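Local coordinates for protein adenosine kinase, putative (Trypanosoma brucei, PDB 3OTX) that probably transfers a phosphate from ATP to adenosine to make AMP in purine salvage, and binds the inhibitor bis(adenosine)-5'-pentaphosphate, at residues 26-31 with 47-52; 72-77 with 83-88; 113-118 with 148-153; 158-163 with 180-185. The protein carries 1 engineered substitution. All blocks are in the same frame, centred on the assembly; numbering follows the deposited sequence.

Contact 1 lies in the small five-stranded sheet region of this ribokinase-like fold, whose helices 26-31 and 49-54 pack there. Its centre is 33 to 39 Å from the centres of the others, and it closes first along the chain. Contacts 2, 3 and 4 follow in series and belong to the large ten-stranded sheet and its helices. Contacts 2 and 3 are joined through the neighbouring strands 86-89 and 111-116, with centres 20 Å apart. Contacts 3 and 4, at 14 Å, share the successive helices 148-151 and 154-162; contacts 2 and 4, at 17 Å, touch through Thr-87 and Ala-159. These three thus belong to the large-sheet body, and contact 1 to the small sheet, the lid in ribokinase-like kinases.

Contact 1 of 4, residues 26-31 with 47-52; sequences DEFLVK and KGIFDD
Two short helices lying on the small sheet of this PfkB-family kinase, 26-31 and 49-54, are joined by Phe-28 with Ile-49 and by Lys-31 with Asp-52. The phenyl ring of Phe-28 spans most of the gap: its CG stands anti to the backbone N (chi1 177°), which sends the ring out toward the other helix although the two backbones stay well apart. At its far end, CZ comes to 3.6 Å from Ile-49 CG1, and the two side chains cross at about a right angle. An aliphatic arm two carbons long suits this spot, since CG1 and CD1 both lie against CZ and CE2 of the ring. Beneath them lies the antiparallel pair 122-130 and 133-141, where Phe-28 rests on Cys-128 and Ile-49 on Val-137, so the two apolar residues are buried between helix and sheet. Asp-52 meets the ring differently. Its CG is 3.8 Å from Phe-28 CE1 at the ring edge, OD1 lies in the ring plane, and the carboxylate is turned 71° from it; the slightly positive C-H rim is a favourable neighbour for a negative group. On the outer side, the fully extended Lys-31 brings NZ to 3.1 Å from Asp-52 OD2 in a salt bridge, approaching nearly in line with the C-O bond. The same oxygen is hydrogen-bonded to Tyr-32 OH.

Contact 2 of 4, residues 72-77 with 83-88; sequences RVAQWM and GKFVTY
Ala-74 and Gln-75 of helix 66-76 pack on Phe-85 and Val-86, where the chain enters strand 86-89. The apolar part is modest. Ala-74 CB lies 4.0 Å from Phe-85 CE2 and 4.3 Å from Val-86 CG2, and a side chain of one methyl lets the helix come close to the strand. Val-86 CG2 also sits over one face of the Phe-85 ring, toward its rim, so the two neighbours in sequence make a single surface for the helix. A second kind of contact is between ring edge and carbonyl: Ala-74 O lies in the plane of the Phe-85 ring, 3.5 Å from CE2, where the polarised C-H can face the oxygen. The polar part belongs to Gln-75. Its chain bends at chi2 (67°), which turns the amide back toward the strand. There OE1 accepts a weak hydrogen bond from Val-86 N at 3.4 Å, with an N-H...O angle of 157°. The amide passes alongside Phe-85 with its plane 77° from the ring. A glutamine is well chosen here, being long enough to carry a neutral acceptor into a buried place. Helix 66-76, which also carries the adenosine-binding Asn-69, thus covers strand 86-89, itself parallel between strands 10-13 and 111-116 of the large sheet, while helix 317-332 packs against helix 66-76 through Val-73, Trp-76 and Met-77.

Contact 3 of 4, residues 113-118 with 148-153; sequences AVEHTT and SEHMRS
His-150 of helix 148-151 lies flat against Glu-115 and turns its ring edge to Ala-113, and this is the tight part of the contact. Glu-115 CB sits over the centre of the imidazole, 3.6 Å from its centroid and 12° off the normal, a CH-pi contact. The Glu-115 carboxylate, only 14° from parallel to the ring, runs on past it, OE1 being 3.3 Å from His-150 CB, while OE2 is hydrogen-bonded to Ser-147 OG. On the opposite face, offset toward the rim, is Ser-153 OG. The ring is also fixed in rotation, because NE2 donates to Ala-113 O at 2.9 Å (N-H...O angle 158°) with the acceptor in the ring plane; seen from the carbonyl, the donor stands above its plane. Histidine suits the place: it offers a flat face and an in-plane N-H at once. The helix is thereby tied to strand 111-116 of the large sheet, next to the outermost strand 91-92, as the chain comes back from the small sheet through strands 122-130 and 133-141. Toward solvent the packing thins. Glu-149 is exposed and makes a long salt bridge with Arg-152, whose NH2 is 3.4 Å from Glu-149 OE2. Glu-149 OE1 is 6.1 Å from Glu-115 OE2, so the like charges, if both ionised, remain well separated.

Contact 4 of 4, residues 158-163 with 180-185; sequences RAMDES and VLQACR
Met-160 of helix 154-162 reaches across to Gln-182 and Ala-183 of helix 177-189, whose backbone approaches most closely at Ala-183, 7.3 Å from Met-160 between CA atoms. Followed in sequence order, the second helix first meets Met-160 at Gln-182. Its chain is extended, crosses that of Met-160 at about a right angle, and brings NE2 to 3.6 Å from Met-160 SD. This is a weak hydrogen bond, with an N-H...S angle of 144°; the stronger partner of that amide is Met-151 O, which holds the group in position. A glutamine can thus serve a carbonyl and a soft sulfur at the rim of the core. One residue on, Ala-183 CB meets Met-160 CE at 3.8 Å, and its small size lets the methyl of a long, straight side chain (chi2 -162°, chi3 177°) press in close to the helix. Unbranched and flexible, methionine suits bridging two helices. Helix 177-189 is the connection of a beta-alpha-beta crossover between the parallel neighbours 165-169 and 193-197, Ala-183 packing on Phe-168 and Phe-194, while Met-160 touches Phe-166 of strand 165-169, the strand that follows its own helix.

Contact 1 of 4, residues 26-31 with 47-52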
loop_
_atom_site.group_PDB
_atom_site.type_symbol
_atom_site.label_atom_id
_atom_site.label_comp_id
_atom_site.label_asym_id
_atom_site.label_seq_id
_atom_site.Cartn_x
_atom_site.Cartn_y
_atom_site.Cartn_z
ATOM N N ASP A 26 -20.588 15.252 -7.742
ATOM C CA ASP A 26 -21.275 14.032 -7.360
ATOM C C ASP A 26 -21.875 13.356 -8.582
ATOM O O ASP A 26 -21.894 12.124 -8.668
ATOM C CB ASP A 26 -22.357 14.337 -6.319
ATOM C CG ASP A 26 -21.771 14.797 -4.996
ATOM O OD1 ASP A 26 -20.520 14.838 -4.873
ATOM O OD2 ASP A 26 -22.559 15.107 -4.077
ATOM N N GLU A 27 -22.333 14.167 -9.533
ATOM C CA GLU A 27 -22.886 13.653 -10.788
ATOM C C GLU A 27 -21.840 12.928 -11.638
ATOM O O GLU A 27 -22.196 12.007 -12.368
ATOM C CB GLU A 27 -23.542 14.753 -11.631
ATOM C CG GLU A 27 -24.430 14.174 -12.746
ATOM C CD GLU A 27 -24.415 14.988 -14.023
ATOM O OE1 GLU A 27 -25.109 16.027 -14.070
ATOM O OE2 GLU A 27 -23.730 14.570 -14.988
ATOM N N PHE A 28 -20.581 13.378 -11.571
ATOM C CA PHE A 28 -19.464 12.698 -12.239
ATOM C C PHE A 28 -19.386 11.258 -11.722
ATOM O O PHE A 28 -19.290 10.312 -12.508
ATOM C CB PHE A 28 -18.147 13.460 -11.984
ATOM C CG PHE A 28 -16.915 12.797 -12.568
ATOM C CD1 PHE A 28 -16.419 13.191 -13.810
ATOM C CD2 PHE A 28 -16.245 11.807 -11.866
ATOM C CE1 PHE A 28 -15.281 12.578 -14.347
ATOM C CE2 PHE A 28 -15.116 11.198 -12.392
ATOM C CZ PHE A 28 -14.633 11.593 -13.628
ATOM N N LEU A 29 -19.460 11.083 -10.402
ATOM C CA LEU A 29 -19.467 9.748 -9.834
ATOM C C LEU A 29 -20.661 8.899 -10.302
ATOM O O LEU A 29 -20.494 7.720 -10.619
ATOM C CB LEU A 29 -19.341 9.772 -8.292
ATOM C CG LEU A 29 -18.248 10.576 -7.578
ATOM C CD1 LEU A 29 -18.417 10.407 -6.063
ATOM C CD2 LEU A 29 -16.840 10.139 -7.976
ATOM N N VAL A 30 -21.855 9.483 -10.334
ATOM C CA VAL A 30 -23.026 8.784 -10.855
ATOM C C VAL A 30 -22.795 8.378 -12.314
ATOM O O VAL A 30 -23.032 7.221 -12.676
ATOM C CB VAL A 30 -24.323 9.627 -10.688
ATOM C CG1 VAL A 30 -25.541 8.997 -11.420
ATOM C CG2 VAL A 30 -24.641 9.840 -9.225
ATOM N N LYS A 31 -22.312 9.315 -13.134
ATOM C CA LYS A 31 -22.063 9.042 -14.551
ATOM C C LYS A 31 -21.221 7.785 -14.765
ATOM O O LYS A 31 -21.564 6.957 -15.626
ATOM C CB LYS A 31 -21.370 10.222 -15.225
ATOM C CG LYS A 31 -21.265 10.112 -16.738
ATOM C CD LYS A 31 -20.335 11.192 -17.256
ATOM C CE LYS A 31 -20.167 11.131 -18.759
ATOM N NZ LYS A 31 -19.599 12.423 -19.228
ATOM N N LYS A 47 -15.706 3.373 -19.092
ATOM C CA LYS A 47 -15.197 3.786 -20.405
ATOM C C LYS A 47 -15.245 5.317 -20.543
ATOM O O LYS A 47 -16.276 5.928 -20.324
ATOM C CB LYS A 47 -16.010 3.116 -21.513
ATOM C CG LYS A 47 -15.556 3.390 -22.949
ATOM C CD LYS A 47 -16.544 2.744 -23.932
ATOM C CE LYS A 47 -16.285 3.146 -25.380
ATOM N NZ LYS A 47 -16.916 2.153 -26.298
ATOM N N GLY A 48 -14.099 5.914 -20.864
ATOM C CA GLY A 48 -14.004 7.353 -21.070
ATOM C C GLY A 48 -13.634 8.216 -19.878
ATOM O O GLY A 48 -13.483 9.425 -20.010
ATOM N N ILE A 49 -13.464 7.614 -18.699
ATOM C CA ILE A 49 -13.270 8.418 -17.489
ATOM C C ILE A 49 -11.971 9.244 -17.492
ATOM O O ILE A 49 -11.957 10.369 -17.000
ATOM C CB ILE A 49 -13.411 7.566 -16.187
ATOM C CG1 ILE A 49 -13.520 8.451 -14.944
ATOM C CG2 ILE A 49 -12.267 6.528 -16.038
ATOM C CD1 ILE A 49 -13.674 7.671 -13.616
ATOM N N PHE A 50 -10.886 8.690 -18.028
ATOM C CA PHE A 50 -9.620 9.419 -18.009
ATOM C C PHE A 50 -9.637 10.646 -18.905
ATOM O O PHE A 50 -9.170 11.705 -18.509
ATOM C CB PHE A 50 -8.458 8.494 -18.324
ATOM C CG PHE A 50 -8.019 7.708 -17.147
ATOM C CD1 PHE A 50 -8.523 6.430 -16.912
ATOM C CD2 PHE A 50 -7.101 8.245 -16.240
ATOM C CE1 PHE A 50 -8.114 5.693 -15.798
ATOM C CE2 PHE A 50 -6.683 7.512 -15.119
ATOM C CZ PHE A 50 -7.185 6.249 -14.896
ATOM N N ASP A 51 -10.240 10.499 -20.077
ATOM C CA ASP A 51 -10.389 11.625 -21.010
ATOM C C ASP A 51 -11.207 12.734 -20.370
ATOM O O ASP A 51 -10.879 13.904 -20.517
ATOM C CB ASP A 51 -11.058 11.188 -22.309
ATOM C CG ASP A 51 -10.227 10.194 -23.094
ATOM O OD1 ASP A 51 -9.014 10.062 -22.834
ATOM O OD2 ASP A 51 -10.799 9.537 -23.981
ATOM N N ASP A 52 -12.246 12.342 -19.631
ATOM C CA ASP A 52 -13.171 13.264 -18.966
ATOM C C ASP A 52 -12.457 14.044 -17.841
ATOM O O ASP A 52 -12.518 15.272 -17.795
ATOM C CB ASP A 52 -14.343 12.448 -18.423
ATOM C CG ASP A 52 -15.564 13.268 -18.124
ATOM O OD1 ASP A 52 -15.445 14.474 -17.845
ATOM O OD2 ASP A 52 -16.661 12.679 -18.145
#

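Contact 2 of 4, residues 72-77 with 83-88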
loop_
_atom_site.group_PDB
_atom_site.type_symbol
_atom_site.label_atom_id
_atom_site.label_comp_id
_atom_site.label_asym_id
_atom_site.label_seq_id
_atom_site.Cartn_x
_atom_site.Cartn_y
_atom_site.Cartn_z
ATOM N N ARG A 72 8.166 5.439 -0.753
ATOM C CA ARG A 72 8.684 6.801 -0.719
ATOM C C ARG A 72 8.561 7.390 0.676
ATOM O O ARG A 72 9.458 8.087 1.096
ATOM C CB ARG A 72 7.981 7.710 -1.762
ATOM C CG ARG A 72 8.355 7.336 -3.200
ATOM C CD ARG A 72 7.418 8.027 -4.201
ATOM N NE ARG A 72 7.717 9.434 -4.247
ATOM C CZ ARG A 72 6.913 10.368 -4.728
ATOM N NH1 ARG A 72 5.720 10.033 -5.219
ATOM N NH2 ARG A 72 7.314 11.636 -4.722
ATOM N N VAL A 73 7.478 7.080 1.399
ATOM C CA VAL A 73 7.342 7.566 2.778
ATOM C C VAL A 73 8.387 6.895 3.674
ATOM O O VAL A 73 9.064 7.602 4.441
ATOM C CB VAL A 73 5.940 7.322 3.308
ATOM C CG1 VAL A 73 5.881 7.650 4.826
ATOM C CG2 VAL A 73 4.936 8.205 2.521
ATOM N N ALA A 74 8.582 5.587 3.506
ATOM C CA ALA A 74 9.639 4.876 4.295
ATOM C C ALA A 74 11.023 5.452 4.033
ATOM O O ALA A 74 11.770 5.753 4.969
ATOM C CB ALA A 74 9.594 3.362 4.015
ATOM N N GLN A 75 11.327 5.699 2.755
ATOM C CA GLN A 75 12.657 6.236 2.426
ATOM C C GLN A 75 12.833 7.652 2.991
ATOM O O GLN A 75 13.912 8.035 3.439
ATOM C CB GLN A 75 12.847 6.190 0.893
ATOM C CG GLN A 75 14.285 6.496 0.393
ATOM C CD GLN A 75 15.286 5.430 0.801
ATOM O OE1 GLN A 75 15.140 4.224 0.476
ATOM N NE2 GLN A 75 16.241 5.841 1.633
ATOM N N TRP A 76 11.765 8.450 2.958
ATOM C CA TRP A 76 11.790 9.825 3.475
ATOM C C TRP A 76 12.169 9.835 4.955
ATOM O O TRP A 76 12.785 10.775 5.454
ATOM C CB TRP A 76 10.406 10.494 3.302
ATOM C CG TRP A 76 10.260 11.879 3.869
ATOM C CD1 TRP A 76 10.823 13.014 3.399
ATOM C CD2 TRP A 76 9.430 12.265 4.970
ATOM N NE1 TRP A 76 10.443 14.099 4.165
ATOM C CE2 TRP A 76 9.577 13.656 5.136
ATOM C CE3 TRP A 76 8.580 11.560 5.833
ATOM C CZ2 TRP A 76 8.917 14.363 6.148
ATOM C CZ3 TRP A 76 7.921 12.265 6.840
ATOM C CH2 TRP A 76 8.082 13.646 6.977
ATOM N N MET A 77 11.784 8.771 5.650
ATOM C CA MET A 77 12.102 8.652 7.077
ATOM C C MET A 77 13.499 8.122 7.353
ATOM O O MET A 77 13.911 8.070 8.519
ATOM C CB MET A 77 11.118 7.707 7.747
ATOM C CG MET A 77 9.724 8.273 7.946
ATOM S SD MET A 77 9.646 9.711 9.018
ATOM C CE MET A 77 9.999 8.975 10.629
ATOM N N GLY A 83 19.474 4.785 -1.538
ATOM C CA GLY A 83 20.149 3.751 -2.326
ATOM C C GLY A 83 20.428 2.484 -1.544
ATOM O O GLY A 83 20.883 1.493 -2.133
ATOM N N LYS A 84 20.177 2.515 -0.222
ATOM C CA LYS A 84 20.612 1.470 0.687
ATOM C C LYS A 84 19.512 0.955 1.574
ATOM O O LYS A 84 19.804 0.351 2.615
ATOM C CB LYS A 84 21.736 1.970 1.616
ATOM C CG LYS A 84 22.982 2.530 0.941
ATOM C CD LYS A 84 23.958 2.973 2.034
ATOM C CE LYS A 84 25.071 3.836 1.480
ATOM N NZ LYS A 84 25.719 4.612 2.572
ATOM N N PHE A 85 18.258 1.203 1.202
ATOM C CA PHE A 85 17.161 0.865 2.108
ATOM C C PHE A 85 16.034 0.123 1.402
ATOM O O PHE A 85 15.887 -1.088 1.585
ATOM C CB PHE A 85 16.703 2.127 2.857
ATOM C CG PHE A 85 15.557 1.914 3.798
ATOM C CD1 PHE A 85 15.396 0.737 4.512
ATOM C CD2 PHE A 85 14.611 2.926 3.957
ATOM C CE1 PHE A 85 14.275 0.572 5.363
ATOM C CE2 PHE A 85 13.495 2.765 4.822
ATOM C CZ PHE A 85 13.341 1.606 5.532
ATOM N N VAL A 86 15.260 0.807 0.565
ATOM C CA VAL A 86 14.123 0.197 -0.100
ATOM C C VAL A 86 14.393 -0.127 -1.564
ATOM O O VAL A 86 14.987 0.672 -2.293
ATOM C CB VAL A 86 12.877 1.142 -0.046
ATOM C CG1 VAL A 86 11.678 0.534 -0.829
ATOM C CG2 VAL A 86 12.490 1.514 1.381
ATOM N N THR A 87 14.012 -1.337 -1.968
ATOM C CA THR A 87 13.968 -1.685 -3.385
ATOM C C THR A 87 12.509 -1.909 -3.730
ATOM O O THR A 87 11.790 -2.533 -2.972
ATOM C CB THR A 87 14.723 -2.998 -3.655
ATOM O OG1 THR A 87 16.093 -2.795 -3.348
ATOM C CG2 THR A 87 14.600 -3.394 -5.105
ATOM N N TYR A 88 12.070 -1.336 -4.844
ATOM C CA TYR A 88 10.681 -1.443 -5.304
ATOM C C TYR A 88 10.666 -2.231 -6.600
ATOM O O TYR A 88 11.507 -1.999 -7.498
ATOM C CB TYR A 88 10.111 -0.032 -5.570
ATOM C CG TYR A 88 8.733 -0.031 -6.126
ATOM C CD1 TYR A 88 7.630 0.043 -5.284
ATOM C CD2 TYR A 88 8.512 -0.050 -7.510
ATOM C CE1 TYR A 88 6.294 0.040 -5.806
ATOM C CE2 TYR A 88 7.220 -0.047 -8.036
ATOM C CZ TYR A 88 6.117 0.008 -7.187
ATOM O OH TYR A 88 4.834 0.023 -7.714
#

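Contact 3 of 4, residues 113-118 with 148-153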
loop_
_atom_site.group_PDB
_atom_site.type_symbol
_atom_site.label_atom_id
_atom_site.label_comp_id
_atom_site.label_asym_id
_atom_site.label_seq_id
_atom_site.Cartn_x
_atom_site.Cartn_y
_atom_site.Cartn_z
ATOM N N ALA A 113 13.777 -1.606 -9.142
ATOM C CA ALA A 113 14.043 -2.831 -9.876
ATOM C C ALA A 113 12.820 -3.183 -10.724
ATOM O O ALA A 113 12.198 -4.246 -10.571
ATOM C CB ALA A 113 14.410 -3.955 -8.904
ATOM N N VAL A 114 12.462 -2.255 -11.622
ATOM C CA VAL A 114 11.216 -2.374 -12.418
ATOM C C VAL A 114 11.445 -3.046 -13.752
ATOM O O VAL A 114 12.563 -2.996 -14.315
ATOM C CB VAL A 114 10.541 -0.967 -12.627
ATOM C CG1 VAL A 114 10.052 -0.424 -11.263
ATOM C CG2 VAL A 114 11.511 0.012 -13.316
ATOM N N GLU A 115 10.397 -3.730 -14.187
ATOM C CA GLU A 115 10.331 -4.312 -15.507
ATOM C C GLU A 115 9.856 -3.256 -16.477
ATOM O O GLU A 115 9.068 -2.421 -16.081
ATOM C CB GLU A 115 9.326 -5.471 -15.484
ATOM C CG GLU A 115 9.269 -6.260 -16.798
ATOM C CD GLU A 115 8.483 -7.538 -16.696
ATOM O OE1 GLU A 115 7.731 -7.705 -15.716
ATOM O OE2 GLU A 115 8.588 -8.372 -17.651
ATOM N N HIS A 116 10.299 -3.318 -17.730
ATOM C CA HIS A 116 9.700 -2.503 -18.782
ATOM C C HIS A 116 9.004 -3.412 -19.746
ATOM O O HIS A 116 9.529 -4.480 -20.108
ATOM C CB HIS A 116 10.729 -1.690 -19.571
ATOM C CG HIS A 116 11.446 -0.676 -18.743
ATOM N ND1 HIS A 116 11.169 0.675 -18.804
ATOM C CD2 HIS A 116 12.401 -0.823 -17.803
ATOM C CE1 HIS A 116 11.948 1.317 -17.950
ATOM N NE2 HIS A 116 12.707 0.434 -17.333
ATOM N N THR A 117 7.806 -3.007 -20.145
ATOM C CA THR A 117 7.041 -3.751 -21.146
ATOM C C THR A 117 6.640 -2.815 -22.287
ATOM O O THR A 117 6.565 -1.582 -22.108
ATOM C CB THR A 117 5.776 -4.432 -20.519
ATOM O OG1 THR A 117 5.082 -5.197 -21.520
ATOM C CG2 THR A 117 4.788 -3.411 -19.965
ATOM N N THR A 118 6.388 -3.395 -23.463
ATOM C CA THR A 118 5.821 -2.633 -24.557
ATOM C C THR A 118 4.347 -3.017 -24.781
ATOM O O THR A 118 3.703 -2.562 -25.743
ATOM C CB THR A 118 6.655 -2.850 -25.837
ATOM O OG1 THR A 118 6.572 -4.229 -26.220
ATOM C CG2 THR A 118 8.145 -2.460 -25.593
ATOM N N SER A 148 6.862 -13.462 -14.707
ATOM C CA SER A 148 7.645 -14.390 -13.942
ATOM C C SER A 148 9.100 -14.292 -14.358
ATOM O O SER A 148 9.978 -14.434 -13.514
ATOM C CB SER A 148 7.122 -15.812 -14.140
ATOM O OG SER A 148 5.776 -15.882 -13.695
ATOM N N GLU A 149 9.346 -13.983 -15.638
ATOM C CA GLU A 149 10.734 -13.811 -16.100
ATOM C C GLU A 149 11.392 -12.688 -15.289
ATOM O O GLU A 149 12.537 -12.821 -14.788
ATOM C CB GLU A 149 10.809 -13.489 -17.600
ATOM C CG GLU A 149 10.441 -14.641 -18.547
ATOM C CD GLU A 149 9.030 -15.227 -18.340
ATOM O OE1 GLU A 149 8.044 -14.478 -18.101
ATOM O OE2 GLU A 149 8.916 -16.468 -18.427
ATOM N N HIS A 150 10.675 -11.583 -15.118
ATOM C CA HIS A 150 11.252 -10.496 -14.344
ATOM C C HIS A 150 11.465 -10.903 -12.886
ATOM O O HIS A 150 12.470 -10.557 -12.271
ATOM C CB HIS A 150 10.358 -9.243 -14.412
ATOM C CG HIS A 150 10.973 -8.049 -13.743
ATOM N ND1 HIS A 150 12.084 -7.409 -14.245
ATOM C CD2 HIS A 150 10.677 -7.429 -12.567
ATOM C CE1 HIS A 150 12.434 -6.427 -13.429
ATOM N NE2 HIS A 150 11.601 -6.422 -12.400
ATOM N N MET A 151 10.496 -11.612 -12.314
ATOM C CA MET A 151 10.626 -12.069 -10.919
ATOM C C MET A 151 11.862 -12.960 -10.667
ATOM O O MET A 151 12.366 -12.990 -9.551
ATOM C CB MET A 151 9.376 -12.822 -10.471
ATOM C CG MET A 151 8.111 -11.945 -10.393
ATOM S SD MET A 151 8.270 -10.497 -9.297
ATOM C CE MET A 151 8.611 -11.278 -7.728
ATOM N N ARG A 152 12.347 -13.632 -11.705
ATOM C CA ARG A 152 13.491 -14.556 -11.583
ATOM C C ARG A 152 14.758 -13.896 -12.089
ATOM O O ARG A 152 15.814 -14.540 -12.114
ATOM C CB ARG A 152 13.247 -15.846 -12.399
ATOM C CG ARG A 152 12.121 -16.690 -11.864
ATOM C CD ARG A 152 12.057 -18.040 -12.546
ATOM N NE ARG A 152 11.788 -17.914 -13.970
ATOM C CZ ARG A 152 10.599 -18.107 -14.530
ATOM N NH1 ARG A 152 9.556 -18.462 -13.792
ATOM N NH2 ARG A 152 10.462 -17.959 -15.836
ATOM N N SER A 153 14.661 -12.628 -12.511
ATOM C CA SER A 153 15.791 -11.899 -13.073
ATOM C C SER A 153 16.824 -11.581 -11.991
ATOM O O SER A 153 16.469 -11.467 -10.825
ATOM C CB SER A 153 15.328 -10.610 -13.765
ATOM O OG SER A 153 14.886 -9.647 -12.828
#

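Contact 4 of 4, residues 158-163 with 180-185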
loop_
_atom_site.group_PDB
_atom_site.type_symbol
_atom_site.label_atom_id
_atom_site.label_comp_id
_atom_site.label_asym_id
_atom_site.label_seq_id
_atom_site.Cartn_x
_atom_site.Cartn_y
_atom_site.Cartn_z
ATOM N N ARG A 158 18.509 -10.669 -6.530
ATOM C CA ARG A 158 19.506 -9.976 -5.713
ATOM C C ARG A 158 18.817 -9.114 -4.678
ATOM O O ARG A 158 19.167 -9.153 -3.496
ATOM C CB ARG A 158 20.405 -9.117 -6.614
ATOM C CG ARG A 158 21.336 -8.159 -5.867
ATOM C CD ARG A 158 21.967 -7.176 -6.853
ATOM N NE ARG A 158 22.864 -6.216 -6.212
ATOM C CZ ARG A 158 23.576 -5.296 -6.864
ATOM N NH1 ARG A 158 23.505 -5.201 -8.187
ATOM N NH2 ARG A 158 24.365 -4.467 -6.192
ATOM N N ALA A 159 17.814 -8.358 -5.097
ATOM C CA ALA A 159 17.074 -7.523 -4.138
ATOM C C ALA A 159 16.365 -8.326 -3.066
ATOM O O ALA A 159 16.381 -7.953 -1.877
ATOM C CB ALA A 159 16.080 -6.613 -4.877
ATOM N N MET A 160 15.752 -9.440 -3.462
ATOM C CA MET A 160 15.112 -10.293 -2.479
ATOM C C MET A 160 16.162 -10.901 -1.528
ATOM O O MET A 160 15.948 -10.922 -0.317
ATOM C CB MET A 160 14.320 -11.402 -3.151
ATOM C CG MET A 160 13.045 -10.917 -3.837
ATOM S SD MET A 160 11.953 -12.353 -4.119
ATOM C CE MET A 160 10.525 -11.506 -4.820
ATOM N N ASP A 161 17.285 -11.362 -2.072
ATOM C CA ASP A 161 18.312 -11.981 -1.219
ATOM C C ASP A 161 18.881 -11.033 -0.180
ATOM O O ASP A 161 19.251 -11.469 0.893
ATOM C CB ASP A 161 19.461 -12.596 -2.021
ATOM C CG ASP A 161 19.044 -13.865 -2.755
ATOM O OD1 ASP A 161 18.061 -14.519 -2.316
ATOM O OD2 ASP A 161 19.680 -14.204 -3.760
ATOM N N GLU A 162 18.928 -9.735 -0.506
ATOM C CA GLU A 162 19.522 -8.764 0.427
ATOM C C GLU A 162 18.507 -8.134 1.409
ATOM O O GLU A 162 18.892 -7.477 2.388
ATOM C CB GLU A 162 20.307 -7.692 -0.344
ATOM C CG GLU A 162 19.419 -6.752 -1.108
ATOM C CD GLU A 162 20.142 -5.927 -2.163
ATOM O OE1 GLU A 162 21.379 -6.051 -2.329
ATOM O OE2 GLU A 162 19.442 -5.155 -2.846
ATOM N N SER A 163 17.212 -8.338 1.146
ATOM C CA SER A 163 16.136 -7.738 1.963
ATOM C C SER A 163 15.756 -8.636 3.125
ATOM O O SER A 163 15.930 -9.878 3.066
ATOM C CB SER A 163 14.890 -7.465 1.089
ATOM O OG SER A 163 15.225 -6.556 0.050
ATOM N N VAL A 180 3.721 -13.058 -5.665
ATOM C CA VAL A 180 3.644 -12.830 -4.235
ATOM C C VAL A 180 4.210 -14.028 -3.509
ATOM O O VAL A 180 5.006 -13.846 -2.574
ATOM C CB VAL A 180 2.192 -12.593 -3.779
ATOM C CG1 VAL A 180 2.182 -12.082 -2.342
ATOM C CG2 VAL A 180 1.519 -11.524 -4.681
ATOM N N LEU A 181 3.814 -15.240 -3.927
ATOM C CA LEU A 181 4.300 -16.460 -3.251
ATOM C C LEU A 181 5.824 -16.610 -3.330
ATOM O O LEU A 181 6.459 -17.081 -2.370
ATOM C CB LEU A 181 3.581 -17.703 -3.789
ATOM C CG LEU A 181 2.101 -17.730 -3.444
ATOM C CD1 LEU A 181 1.420 -18.850 -4.236
ATOM C CD2 LEU A 181 1.821 -17.951 -1.907
ATOM N N GLN A 182 6.421 -16.120 -4.417
ATOM C CA GLN A 182 7.889 -16.148 -4.525
ATOM C C GLN A 182 8.503 -15.352 -3.375
ATOM O O GLN A 182 9.426 -15.814 -2.714
ATOM C CB GLN A 182 8.378 -15.604 -5.862
ATOM C CG GLN A 182 9.908 -15.527 -5.957
ATOM C CD GLN A 182 10.376 -14.946 -7.269
ATOM O OE1 GLN A 182 9.768 -15.191 -8.314
ATOM N NE2 GLN A 182 11.458 -14.171 -7.231
ATOM N N ALA A 183 7.988 -14.156 -3.124
ATOM C CA ALA A 183 8.487 -13.378 -1.986
ATOM C C ALA A 183 8.138 -14.003 -0.636
ATOM O O ALA A 183 8.929 -13.920 0.313
ATOM C CB ALA A 183 7.947 -11.944 -2.043
ATOM N N CYS A 184 6.960 -14.620 -0.520
ATOM C CA CYS A 184 6.623 -15.310 0.721
ATOM C C CYS A 184 7.640 -16.390 1.076
ATOM O O CYS A 184 8.054 -16.495 2.238
ATOM C CB CYS A 184 5.264 -15.987 0.570
ATOM S SG CYS A 184 3.875 -14.874 0.558
ATOM N N ARG A 185 8.019 -17.194 0.086
ATOM C CA ARG A 185 9.027 -18.219 0.287
ATOM C C ARG A 185 10.405 -17.601 0.546
ATOM O O ARG A 185 11.159 -18.118 1.378
ATOM C CB ARG A 185 9.041 -19.170 -0.904
ATOM C CG ARG A 185 7.761 -20.027 -0.977
ATOM C CD ARG A 185 7.841 -21.102 -2.095
ATOM N NE ARG A 185 8.251 -20.560 -3.393
ATOM C CZ ARG A 185 7.419 -20.096 -4.332
ATOM N NH1 ARG A 185 6.094 -20.136 -4.158
ATOM N NH2 ARG A 185 7.915 -19.596 -5.463
#